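Local atomic coordinates of pilin (Streptococcus pyogenes serotype M1, PDB entry 3GLD), a protein that forms the backbone of the pilus, its subunits stacking head to tail through intermolecular isopeptide bonds, for adhesion to host cells, bacterial aggregation and biofilm formation. Residues D240-E245 against N272-E277. The protein carries 2 engineered substitutions. Sequence-based numbering, arbitrary orientation.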
loop_
_atom_site.group_PDB
_atom_site.type_symbol
_atom_site.label_atom_id
_atom_site.label_comp_id
_atom_site.label_asym_id
_atom_site.label_seq_id
_atom_site.Cartn_x
_atom_site.Cartn_y
_atom_site.Cartn_z
ATOM N N ASP A 240 -12.212 6.456 7.390
ATOM C CA ASP A 240 -13.015 7.268 8.314
ATOM C C ASP A 240 -13.228 6.548 9.624
ATOM O O ASP A 240 -13.309 5.315 9.661
ATOM C CB ASP A 240 -14.371 7.630 7.710
ATOM C CG ASP A 240 -14.241 8.514 6.497
ATOM O OD1 ASP A 240 -13.108 8.873 6.136
ATOM O OD2 ASP A 240 -15.270 8.848 5.896
ATOM N N TYR A 241 -13.324 7.316 10.705
ATOM C CA TYR A 241 -13.599 6.724 12.002
ATOM C C TYR A 241 -14.228 7.727 12.970
ATOM O O TYR A 241 -14.141 8.937 12.778
ATOM C CB TYR A 241 -12.331 6.079 12.593
ATOM C CG TYR A 241 -11.243 7.064 12.944
ATOM C CD1 TYR A 241 -11.221 7.691 14.193
ATOM C CD2 TYR A 241 -10.235 7.376 12.023
ATOM C CE1 TYR A 241 -10.230 8.614 14.513
ATOM C CE2 TYR A 241 -9.251 8.284 12.323
ATOM C CZ TYR A 241 -9.246 8.902 13.577
ATOM O OH TYR A 241 -8.260 9.800 13.889
ATOM N N VAL A 242 -14.871 7.183 14.003
ATOM C CA VAL A 242 -15.422 7.956 15.103
ATOM C C VAL A 242 -15.026 7.247 16.386
ATOM O O VAL A 242 -15.110 6.009 16.478
ATOM C CB VAL A 242 -16.973 8.015 15.049
ATOM C CG1 VAL A 242 -17.510 8.984 16.121
ATOM C CG2 VAL A 242 -17.474 8.454 13.675
ATOM N N VAL A 243 -14.577 8.030 17.365
ATOM C CA VAL A 243 -14.376 7.540 18.725
ATOM C C VAL A 243 -15.320 8.267 19.673
ATOM O O VAL A 243 -15.387 9.496 19.666
ATOM C CB VAL A 243 -12.943 7.777 19.243
ATOM C CG1 VAL A 243 -12.730 7.036 20.568
ATOM C CG2 VAL A 243 -11.897 7.353 18.195
ATOM N N THR A 244 -16.046 7.513 20.497
ATOM C CA THR A 244 -16.939 8.130 21.465
ATOM C C THR A 244 -16.797 7.471 22.835
ATOM O O THR A 244 -16.692 6.247 22.946
ATOM C CB THR A 244 -18.411 8.001 21.049
ATOM O OG1 THR A 244 -18.844 6.668 21.309
ATOM C CG2 THR A 244 -18.629 8.308 19.599
ATOM N N GLU A 245 -16.815 8.290 23.874
ATOM C CA GLU A 245 -16.929 7.809 25.250
ATOM C C GLU A 245 -18.406 7.829 25.672
ATOM O O GLU A 245 -19.150 8.691 25.218
ATOM C CB GLU A 245 -16.126 8.750 26.134
ATOM C CG GLU A 245 -16.097 8.419 27.620
ATOM C CD GLU A 245 -15.320 9.455 28.423
ATOM O OE1 GLU A 245 -14.111 9.644 28.191
ATOM O OE2 GLU A 245 -15.917 10.081 29.308
ATOM N N ASN A 272 -18.498 14.375 24.231
ATOM C CA ASN A 272 -17.983 13.026 24.404
ATOM C C ASN A 272 -17.660 12.257 23.123
ATOM O O ASN A 272 -17.434 11.053 23.176
ATOM C CB ASN A 272 -18.897 12.201 25.317
ATOM C CG ASN A 272 -20.347 12.180 24.848
ATOM O OD1 ASN A 272 -21.269 12.179 25.674
ATOM N ND2 ASN A 272 -20.562 12.168 23.530
ATOM N N SER A 273 -17.633 12.961 21.994
ATOM C CA SER A 273 -17.391 12.338 20.692
ATOM C C SER A 273 -16.460 13.131 19.778
ATOM O O SER A 273 -16.486 14.357 19.745
ATOM C CB SER A 273 -18.721 12.095 19.968
ATOM O OG SER A 273 -18.507 11.439 18.728
ATOM N N THR A 274 -15.634 12.408 19.025
ATOM C CA THR A 274 -14.969 13.010 17.875
ATOM C C THR A 274 -16.036 13.247 16.813
ATOM O O THR A 274 -17.106 12.644 16.840
ATOM C CB THR A 274 -13.828 12.110 17.296
ATOM O OG1 THR A 274 -14.367 10.858 16.817
ATOM C CG2 THR A 274 -12.771 11.846 18.360
ATOM N N GLU A 275 -15.755 14.141 15.880
ATOM C CA GLU A 275 -16.502 14.127 14.632
ATOM C C GLU A 275 -15.966 12.945 13.807
ATOM O O GLU A 275 -15.054 12.235 14.240
ATOM C CB GLU A 275 -16.292 15.434 13.875
ATOM C CG GLU A 275 -16.780 16.687 14.585
ATOM C CD GLU A 275 -16.193 17.947 13.964
ATOM O OE1 GLU A 275 -15.084 17.868 13.373
ATOM O OE2 GLU A 275 -16.841 19.013 14.063
ATOM N N GLN A 276 -16.533 12.716 12.628
ATOM C CA GLN A 276 -15.962 11.722 11.731
ATOM C C GLN A 276 -14.587 12.200 11.257
ATOM O O GLN A 276 -14.465 13.226 10.603
ATOM C CB GLN A 276 -16.900 11.434 10.552
ATOM C CG GLN A 276 -16.434 10.276 9.670
ATOM C CD GLN A 276 -17.583 9.420 9.169
ATOM O OE1 GLN A 276 -18.289 8.773 9.954
ATOM N NE2 GLN A 276 -17.770 9.400 7.861
ATOM N N GLU A 277 -13.550 11.474 11.644
ATOM C CA GLU A 277 -12.200 11.789 11.223
ATOM C C GLU A 277 -11.853 10.874 10.064
ATOM O O GLU A 277 -12.388 9.766 9.980
ATOM C CB GLU A 277 -11.206 11.530 12.351
ATOM C CG GLU A 277 -11.145 12.585 13.432
ATOM C CD GLU A 277 -10.828 13.965 12.909
ATOM O OE1 GLU A 277 -9.893 14.120 12.096
ATOM O OE2 GLU A 277 -11.512 14.914 13.326
#
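Tyr241 and Glu277 form an antiparallel hydrogen-bonded pair, Tyr241 N giving its hydrogen to Glu277 O at 2.7 Å and Glu277 N returning one to Tyr241 O at 2.8 Å. Their side chains leave the sheet on the same face. With its CG between backbone N and carbonyl carbon (chi1 66°), the tyrosine ring turns one face to Glu277 CB, which sits over it toward the rim in a CH-pi contact, 3.5 Å from Tyr241 CZ. Tyrosine suits this buried place as a broad flat surface; glutamate sets CB on the ring, then bends away at chi2, its OE2 forming a salt bridge with Lys267.

Farther along, the backbone of 274-276 loops away from the strand, pairing resumes at Thr244-Ser273 one residue out of register, and Thr274 mends the gap with its side chain. Its OG1 accepts the hydrogen of Val243 N at 2.9 Å, nearly straight at 168°, while donating its own to Glu275 O. Thr274 N in turn bonds to Val243 O, and Glu245 N to Asn272 O. The Thr274 side chain also touches Ile286 of strand 284-291.

On the face opposite the tyrosine ring, Gln276 bends back beside Asp240. An amide suits the place: NE2 makes a weak bond to Asp240 OD2, while OE1 accepts from Lys186; Asp240 OD1 is hydrogen-bonded to Thr278 OG1. A hydroxyl thus replaces a carbonyl where the backbones part, keeping the 240-245 strand paired up to Glu245, the residue that autocatalyses the Lys166-Asn290 isopeptide bond and whose OE1 is hydrogen-bonded to Lys166.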